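Side-chain contacts in RabGAP/TBC protein (Chlamydomonas reinhardtii, PDB 4P17), which probably acts as a flagellar RabGAP, its all-helical TBC domain being of the kind that stimulates GTP hydrolysis by Rab GTPases: residues C235-S240 / K259-V264; K270-N275 / M287-A292. One frame throughout, in Å; residues are numbered along the deposited sequence.

Contact 1: C235-S240 / K259-V264; sequences CLFSVS and KILFRV
F237 pushes the far end of its ring against one turn of helix 259-271, meeting V264 with CZ and CE2. The shortest approach, 3.6 Å from F237 CZ to V264 CG1, is oblique to the ring, neither over its face nor at its edge. V264 presents this methyl because CG1 lies anti to its own backbone N (chi1 172°). At the ring's edge, and in its plane, sits a backbone atom, L261 O, 3.8 Å from F237 CZ. The same leucine adds its CD2 methyl, with L261 CD2 4.0 Å from F237 CE2. On L236 the nearest atom to it is again a methyl, L236 CD2, 3.8 Å from L261 CD2. A single methyl thus bridges both loop side chains, and with no hydrogen bond crossing between the segments the fit is one of apolar shape.

What positions the two loop residues is the way helix 226-234 ends. L236, at positive phi, is the C-prime residue of a Schellman motif, with F237 N bonded to W232 O and L236 N to Y233 O. The capping residues also form a type I' turn, C235 to S238, overlapping the Schellman motif. Its closing acceptor, C235 O, is gripped twice, by S238 N and by S238 OG, the hydroxyl lying 2.6 Å from C235 O, in the carbonyl plane and on a lone pair. S238 OG is also hydrogen-bonded to T156 of helix 153-164, while L236 O receives W250 NE1 from helix 243-256. Through this Schellman turn, the loop linking helices 226-234 and 243-256 is packed against helix 259-271 in the interior of the all-helical TBC fold.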
ATOM      1  N   CYS A 235       4.489   6.083  -1.445  1.00 10.35           N
ATOM      2  CA  CYS A 235       3.565   5.848  -0.329  1.00  6.78           C
ATOM      3  C   CYS A 235       2.784   4.572  -0.494  1.00  3.30           C
ATOM      4  O   CYS A 235       1.906   4.286   0.284  1.00  8.54           O
ATOM      5  CB  CYS A 235       2.599   7.018  -0.186  1.00 12.39           C
ATOM      6  SG  CYS A 235       3.480   8.567   0.122  1.00 14.15           S
ATOM      7  N   LEU A 236       3.117   3.793  -1.514  1.00  6.00           N
ATOM      8  CA  LEU A 236       2.432   2.551  -1.811  1.00  6.40           C
ATOM      9  C   LEU A 236       0.927   2.725  -1.837  1.00 10.15           C
ATOM     10  O   LEU A 236       0.208   1.942  -1.226  1.00  5.81           O
ATOM     11  CB  LEU A 236       2.778   1.471  -0.787  1.00  8.08           C
ATOM     12  CG  LEU A 236       4.253   1.325  -0.521  1.00  6.89           C
ATOM     13  CD1 LEU A 236       4.429   0.372   0.659  1.00  6.76           C
ATOM     14  CD2 LEU A 236       4.918   0.822  -1.788  1.00  7.24           C
ATOM     15  N   PHE A 237       0.493   3.769  -2.543  1.00  6.08           N
ATOM     16  CA  PHE A 237      -0.914   4.182  -2.698  1.00  6.44           C
ATOM     17  C   PHE A 237      -1.619   4.646  -1.435  1.00  4.06           C
ATOM     18  O   PHE A 237      -2.803   4.964  -1.494  1.00  5.25           O
ATOM     19  CB  PHE A 237      -1.736   3.048  -3.357  1.00  7.07           C
ATOM     20  CG  PHE A 237      -1.227   2.648  -4.727  1.00  7.82           C
ATOM     21  CD1 PHE A 237      -1.372   3.504  -5.813  1.00  9.14           C
ATOM     22  CD2 PHE A 237      -0.568   1.442  -4.912  1.00  7.53           C
ATOM     23  CE1 PHE A 237      -0.877   3.147  -7.056  1.00 12.60           C
ATOM     24  CE2 PHE A 237      -0.057   1.091  -6.141  1.00 17.07           C
ATOM     25  CZ  PHE A 237      -0.219   1.937  -7.221  1.00 11.94           C
ATOM     26  N   SER A 238      -0.918   4.745  -0.296  1.00  3.34           N
ATOM     27  CA  SER A 238      -1.603   4.905   0.954  1.00  4.61           C
ATOM     28  C   SER A 238      -2.230   6.298   1.100  1.00 10.96           C
ATOM     29  O   SER A 238      -3.186   6.444   1.865  1.00 12.44           O
ATOM     30  CB  SER A 238      -0.680   4.622   2.161  1.00  6.58           C
ATOM     31  OG  SER A 238       0.498   5.430   2.194  1.00 10.05           O
ATOM     32  N   VAL A 239      -1.716   7.303   0.380  1.00 10.25           N
ATOM     33  CA  VAL A 239      -2.289   8.651   0.430  1.00  9.62           C
ATOM     34  C   VAL A 239      -3.149   8.958  -0.805  1.00 15.51           C
ATOM     35  O   VAL A 239      -3.492  10.110  -1.041  1.00 19.85           O
ATOM     36  CB  VAL A 239      -1.215   9.753   0.532  1.00 11.44           C
ATOM     37  CG1 VAL A 239      -0.210   9.439   1.672  1.00 10.55           C
ATOM     38  CG2 VAL A 239      -0.462   9.912  -0.751  1.00 16.64           C
ATOM     39  N   SER A 240      -3.480   7.936  -1.586  1.00  8.85           N
ATOM     40  CA  SER A 240      -4.083   8.132  -2.888  1.00 10.12           C
ATOM     41  C   SER A 240      -5.393   7.400  -3.063  1.00 13.37           C
ATOM     42  O   SER A 240      -6.307   7.924  -3.694  1.00 12.47           O
ATOM     43  CB  SER A 240      -3.094   7.700  -3.958  1.00 10.01           C
ATOM     44  OG  SER A 240      -2.021   8.618  -3.996  1.00 17.18           O
ATOM     45  N   LYS A 259       6.838  -5.164  -8.786  1.00  8.45           N
ATOM     46  CA  LYS A 259       6.196  -4.931 -10.070  1.00  9.84           C
ATOM     47  C   LYS A 259       4.711  -4.594  -9.906  1.00  7.74           C
ATOM     48  O   LYS A 259       4.123  -3.932 -10.758  1.00  7.21           O
ATOM     49  CB  LYS A 259       6.360  -6.127 -10.991  1.00  7.68           C
ATOM     50  CG  LYS A 259       7.777  -6.317 -11.448  1.00  6.74           C
ATOM     51  CD  LYS A 259       7.837  -7.396 -12.470  1.00  8.88           C
ATOM     52  CE  LYS A 259       9.221  -7.724 -12.902  1.00 11.85           C
ATOM     53  NZ  LYS A 259       9.115  -8.778 -13.963  1.00  8.18           N
ATOM     54  N   ILE A 260       4.107  -5.042  -8.821  1.00  7.52           N
ATOM     55  CA  ILE A 260       2.730  -4.661  -8.495  1.00  5.19           C
ATOM     56  C   ILE A 260       2.531  -3.134  -8.558  1.00  7.11           C
ATOM     57  O   ILE A 260       1.453  -2.629  -8.907  1.00  9.84           O
ATOM     58  CB  ILE A 260       2.355  -5.202  -7.068  1.00  3.31           C
ATOM     59  CG1 ILE A 260       2.383  -6.733  -7.053  1.00 10.26           C
ATOM     60  CG2 ILE A 260       0.985  -4.691  -6.582  1.00  9.12           C
ATOM     61  CD1 ILE A 260       1.337  -7.382  -7.987  1.00  8.34           C
ATOM     62  N   LEU A 261       3.560  -2.369  -8.205  1.00  5.18           N
ATOM     63  CA  LEU A 261       3.359  -0.926  -8.165  1.00  8.74           C
ATOM     64  C   LEU A 261       3.048  -0.403  -9.565  1.00  9.05           C
ATOM     65  O   LEU A 261       2.052   0.294  -9.741  1.00  7.25           O
ATOM     66  CB  LEU A 261       4.569  -0.245  -7.572  1.00 10.20           C
ATOM     67  CG  LEU A 261       4.819  -0.633  -6.106  1.00  9.34           C
ATOM     68  CD1 LEU A 261       6.051   0.103  -5.631  1.00  1.68           C
ATOM     69  CD2 LEU A 261       3.583  -0.357  -5.199  1.00 13.28           C
ATOM     70  N   PHE A 262       3.833  -0.779 -10.574  1.00  6.67           N
ATOM     71  CA  PHE A 262       3.554  -0.199 -11.879  1.00  6.79           C
ATOM     72  C   PHE A 262       2.351  -0.916 -12.510  1.00  7.20           C
ATOM     73  O   PHE A 262       1.645  -0.313 -13.309  1.00  5.59           O
ATOM     74  CB  PHE A 262       4.790  -0.192 -12.810  1.00  6.88           C
ATOM     75  CG  PHE A 262       5.345  -1.560 -13.195  1.00  8.82           C
ATOM     76  CD1 PHE A 262       4.669  -2.382 -14.086  1.00 10.61           C
ATOM     77  CD2 PHE A 262       6.594  -1.978 -12.724  1.00 15.02           C
ATOM     78  CE1 PHE A 262       5.202  -3.604 -14.471  1.00 13.56           C
ATOM     79  CE2 PHE A 262       7.131  -3.196 -13.105  1.00 11.35           C
ATOM     80  CZ  PHE A 262       6.457  -4.003 -13.986  1.00 13.80           C
ATOM     81  N   ARG A 263       2.070  -2.161 -12.131  1.00  3.97           N
ATOM     82  CA  ARG A 263       0.915  -2.831 -12.742  1.00  5.07           C
ATOM     83  C   ARG A 263      -0.366  -2.183 -12.263  1.00  5.65           C
ATOM     84  O   ARG A 263      -1.325  -2.014 -13.035  1.00  5.95           O
ATOM     85  CB  ARG A 263       0.928  -4.327 -12.460  1.00  9.91           C
ATOM     86  CG  ARG A 263       2.002  -4.983 -13.290  1.00 12.16           C
ATOM     87  CD  ARG A 263       2.368  -6.423 -12.978  1.00 14.90           C
ATOM     88  NE  ARG A 263       3.343  -6.866 -13.984  1.00 22.21           N
ATOM     89  CZ  ARG A 263       4.108  -7.955 -13.909  1.00 20.09           C
ATOM     90  NH1 ARG A 263       4.063  -8.763 -12.867  1.00 18.41           N
ATOM     91  NH2 ARG A 263       4.940  -8.229 -14.892  1.00 17.95           N
ATOM     92  N   VAL A 264      -0.400  -1.804 -10.994  1.00  6.21           N
ATOM     93  CA  VAL A 264      -1.601  -1.168 -10.462  1.00  4.98           C
ATOM     94  C   VAL A 264      -1.682   0.295 -10.990  1.00  5.33           C
ATOM     95  O   VAL A 264      -2.746   0.817 -11.293  1.00  8.16           O
ATOM     96  CB  VAL A 264      -1.618  -1.224  -8.927  1.00  6.33           C
ATOM     97  CG1 VAL A 264      -2.764  -0.386  -8.352  1.00  6.10           C
ATOM     98  CG2 VAL A 264      -1.787  -2.654  -8.496  1.00  4.29           C
TER

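Contact 2: K270-N275 / M287-A292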
ATOM      1  N   LYS A 270      -5.570   3.097 -17.096  1.00  7.06           N
ATOM      2  CA  LYS A 270      -6.468   2.456 -18.046  1.00  5.83           C
ATOM      3  C   LYS A 270      -7.916   2.748 -17.689  1.00  7.91           C
ATOM      4  O   LYS A 270      -8.751   3.091 -18.540  1.00  7.74           O
ATOM      5  CB  LYS A 270      -6.214   0.952 -18.069  1.00  7.87           C
ATOM      6  CG  LYS A 270      -6.971   0.179 -19.107  1.00 16.29           C
ATOM      7  CD  LYS A 270      -6.298  -1.159 -19.333  1.00 12.37           C
ATOM      8  CE  LYS A 270      -7.300  -2.303 -19.404  1.00 32.77           C
ATOM      9  NZ  LYS A 270      -8.444  -2.036 -20.311  1.00 36.37           N
ATOM     10  N   ILE A 271      -8.215   2.602 -16.411  1.00 10.81           N
ATOM     11  CA  ILE A 271      -9.589   2.692 -15.920  1.00  7.75           C
ATOM     12  C   ILE A 271     -10.129   4.125 -16.090  1.00 14.50           C
ATOM     13  O   ILE A 271     -11.302   4.335 -16.432  1.00 12.02           O
ATOM     14  CB  ILE A 271      -9.610   2.218 -14.434  1.00  8.05           C
ATOM     15  CG1 ILE A 271      -9.471   0.702 -14.379  1.00 11.94           C
ATOM     16  CG2 ILE A 271     -10.870   2.642 -13.729  1.00  7.94           C
ATOM     17  CD1 ILE A 271      -9.255   0.110 -12.965  1.00  9.15           C
ATOM     18  N   TYR A 272      -9.271   5.122 -15.874  1.00 10.33           N
ATOM     19  CA  TYR A 272      -9.710   6.518 -15.925  1.00  6.33           C
ATOM     20  C   TYR A 272      -9.214   7.204 -17.192  1.00 13.38           C
ATOM     21  O   TYR A 272      -9.210   8.417 -17.265  1.00 14.20           O
ATOM     22  CB  TYR A 272      -9.219   7.265 -14.694  1.00 10.22           C
ATOM     23  CG  TYR A 272      -9.921   6.772 -13.489  1.00  7.55           C
ATOM     24  CD1 TYR A 272     -11.243   7.129 -13.247  1.00 19.19           C
ATOM     25  CD2 TYR A 272      -9.310   5.880 -12.630  1.00  9.87           C
ATOM     26  CE1 TYR A 272     -11.924   6.639 -12.144  1.00 18.55           C
ATOM     27  CE2 TYR A 272      -9.984   5.383 -11.528  1.00 12.25           C
ATOM     28  CZ  TYR A 272     -11.284   5.767 -11.294  1.00 19.50           C
ATOM     29  OH  TYR A 272     -11.959   5.272 -10.210  1.00 19.14           O
ATOM     30  N   GLU A 273      -8.816   6.414 -18.185  1.00  9.16           N
ATOM     31  CA  GLU A 273      -8.292   6.975 -19.429  1.00  8.66           C
ATOM     32  C   GLU A 273      -9.302   7.899 -20.117  1.00 13.76           C
ATOM     33  O   GLU A 273      -8.961   9.021 -20.502  1.00 11.85           O
ATOM     34  CB  GLU A 273      -7.889   5.880 -20.410  1.00 13.56           C
ATOM     35  CG  GLU A 273      -7.224   6.470 -21.645  1.00  9.20           C
ATOM     36  CD  GLU A 273      -6.931   5.449 -22.730  1.00 15.63           C
ATOM     37  OE1 GLU A 273      -7.592   4.373 -22.772  1.00 17.58           O
ATOM     38  OE2 GLU A 273      -6.032   5.732 -23.554  1.00 23.67           O
ATOM     39  N   ASP A 274     -10.527   7.404 -20.299  1.00 12.66           N
ATOM     40  CA  ASP A 274     -11.581   8.180 -20.947  1.00 31.37           C
ATOM     41  C   ASP A 274     -11.699   9.550 -20.274  1.00 22.14           C
ATOM     42  O   ASP A 274     -11.780  10.594 -20.940  1.00 21.01           O
ATOM     43  CB  ASP A 274     -12.903   7.407 -20.884  1.00 35.40           C
ATOM     44  CG  ASP A 274     -14.104   8.236 -21.300  1.00 54.00           C
ATOM     45  OD1 ASP A 274     -14.523   9.127 -20.528  1.00 52.77           O
ATOM     46  OD2 ASP A 274     -14.652   7.968 -22.393  1.00 65.56           O
ATOM     47  N   ASN A 275     -11.677   9.527 -18.950  1.00 15.57           N
ATOM     48  CA  ASN A 275     -11.750  10.748 -18.136  1.00 22.50           C
ATOM     49  C   ASN A 275     -10.602  11.740 -18.395  1.00 30.02           C
ATOM     50  O   ASN A 275     -10.826  12.964 -18.531  1.00 18.61           O
ATOM     51  CB  ASN A 275     -11.761  10.369 -16.655  1.00 23.68           C
ATOM     52  CG  ASN A 275     -12.819   9.321 -16.326  1.00 38.77           C
ATOM     53  OD1 ASN A 275     -12.743   8.160 -16.758  1.00 24.62           O
ATOM     54  ND2 ASN A 275     -13.809   9.728 -15.551  1.00 30.27           N
ATOM     55  N   MET A 287      -5.141  17.222 -10.597  1.00 19.39           N
ATOM     56  CA  MET A 287      -6.217  17.342  -9.600  1.00 16.80           C
ATOM     57  C   MET A 287      -7.381  16.375  -9.861  1.00 19.82           C
ATOM     58  O   MET A 287      -7.870  15.714  -8.951  1.00 20.69           O
ATOM     59  CB  MET A 287      -6.756  18.779  -9.548  1.00 16.27           C
ATOM     60  N   ARG A 288      -7.848  16.297 -11.101  1.00 18.98           N
ATOM     61  CA  ARG A 288      -8.957  15.414 -11.431  1.00 16.26           C
ATOM     62  C   ARG A 288      -8.628  13.929 -11.212  1.00 11.67           C
ATOM     63  O   ARG A 288      -9.435  13.183 -10.702  1.00 13.15           O
ATOM     64  CB  ARG A 288      -9.382  15.634 -12.882  1.00 20.70           C
ATOM     65  CG  ARG A 288     -10.216  16.879 -13.077  1.00 26.79           C
ATOM     66  N   MET A 289      -7.435  13.505 -11.598  1.00 14.29           N
ATOM     67  CA  MET A 289      -7.027  12.127 -11.343  1.00 18.87           C
ATOM     68  C   MET A 289      -6.814  11.828  -9.845  1.00 15.68           C
ATOM     69  O   MET A 289      -7.055  10.712  -9.376  1.00  8.51           O
ATOM     70  CB  MET A 289      -5.761  11.821 -12.130  1.00 14.54           C
ATOM     71  CG  MET A 289      -6.037  11.337 -13.543  1.00 21.50           C
ATOM     72  SD  MET A 289      -6.951   9.775 -13.563  1.00 24.59           S
ATOM     73  CE  MET A 289      -5.822   8.639 -12.836  1.00 14.65           C
ATOM     74  N   ARG A 290      -6.362  12.811  -9.082  1.00 16.74           N
ATOM     75  CA  ARG A 290      -6.185  12.579  -7.645  1.00 15.20           C
ATOM     76  C   ARG A 290      -7.581  12.403  -7.018  1.00 13.35           C
ATOM     77  O   ARG A 290      -7.812  11.568  -6.153  1.00 11.84           O
ATOM     78  CB  ARG A 290      -5.394  13.725  -7.018  1.00 17.84           C
ATOM     79  CG  ARG A 290      -3.916  13.700  -7.344  1.00 22.84           C
ATOM     80  CD  ARG A 290      -3.240  14.924  -6.785  1.00 25.76           C
ATOM     81  NE  ARG A 290      -1.793  14.804  -6.732  1.00 27.76           N
ATOM     82  CZ  ARG A 290      -0.976  15.829  -6.531  1.00 25.77           C
ATOM     83  NH1 ARG A 290      -1.477  17.045  -6.403  1.00 24.47           N
ATOM     84  NH2 ARG A 290       0.339  15.646  -6.501  1.00 31.85           N
ATOM     85  N   ASN A 291      -8.550  13.151  -7.521  1.00 15.11           N
ATOM     86  CA  ASN A 291      -9.912  13.009  -7.042  1.00 11.13           C
ATOM     87  C   ASN A 291     -10.488  11.671  -7.430  1.00 11.24           C
ATOM     88  O   ASN A 291     -11.175  11.029  -6.641  1.00 16.64           O
ATOM     89  CB  ASN A 291     -10.777  14.135  -7.595  1.00 25.44           C
ATOM     90  CG  ASN A 291     -10.250  15.507  -7.223  1.00 32.40           C
ATOM     91  OD1 ASN A 291      -9.432  15.653  -6.307  1.00 36.37           O
ATOM     92  ND2 ASN A 291     -10.723  16.527  -7.930  1.00 52.07           N
ATOM     93  N   ALA A 292     -10.165  11.238  -8.640  1.00 18.13           N
ATOM     94  CA  ALA A 292     -10.631   9.961  -9.144  1.00 13.79           C
ATOM     95  C   ALA A 292     -10.025   8.849  -8.327  1.00 11.12           C
ATOM     96  O   ALA A 292     -10.690   7.907  -7.930  1.00 12.31           O
ATOM     97  CB  ALA A 292     -10.252   9.788 -10.592  1.00 14.48           C
TER
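Y272 and A292 share the larger part of this contact, the alanine methyl lying over one face of the tyrosine ring. The distance from A292 CB to the centroid of the Y272 ring is 4.0 Å, only 16° off the ring normal, a well-placed CH-pi contact. The methyl is displaced slightly toward the rim, at 3.9 Å from both Y272 CD1 and Y272 CE1. On the opposite face lies I271 CG2, from the preceding residue, so the ring is held between two methyl groups, one from its own chain segment and one from across the contact.

M289, one turn earlier on the same helix as A292, supplies the third piece. The bend at chi2 (-63°) brings its sulfur to the root of the tyrosine, M289 SD lying 3.6 Å from Y272 CB, and that at chi3 sets the terminal methyl, CE, which also lies near Y272 CB. M289 SD stands obliquely to the ring, 5.2 Å from the Y272 ring centroid, a Met-aromatic contact at neither face nor edge.

The tyrosine occupies a break between helices, being the first residue to depart from the helical path of 259-271 and also the N-cap of the short helix 273-277. From this joint it reaches across to helix 282-294, while I271 and K270 beside it touch helix 299-306 and E273 touches helix 212-221.

Helix 259-271 serves both contacts, residues 259-264 in contact 1 and its last residues in contact 2; their centres lie about 15 Å apart and their nearest atoms about 5 Å, without touching. Contact 1 is core: all four touching residues are buried, and its centre lies about 6 Å from the centre of the chain. Contact 2, its centre about 19 Å from that point, is only partly buried. Both rely on an aromatic residue placed where a helix stops, yet the chemistry differs. Inside, methyls of branched aliphatic side chains and a carbonyl oxygen meet the end of a phenylalanine ring; nearer the periphery, a methyl takes a tyrosine's face and a thioether its stem. Neither has a hydrogen bond between its segments.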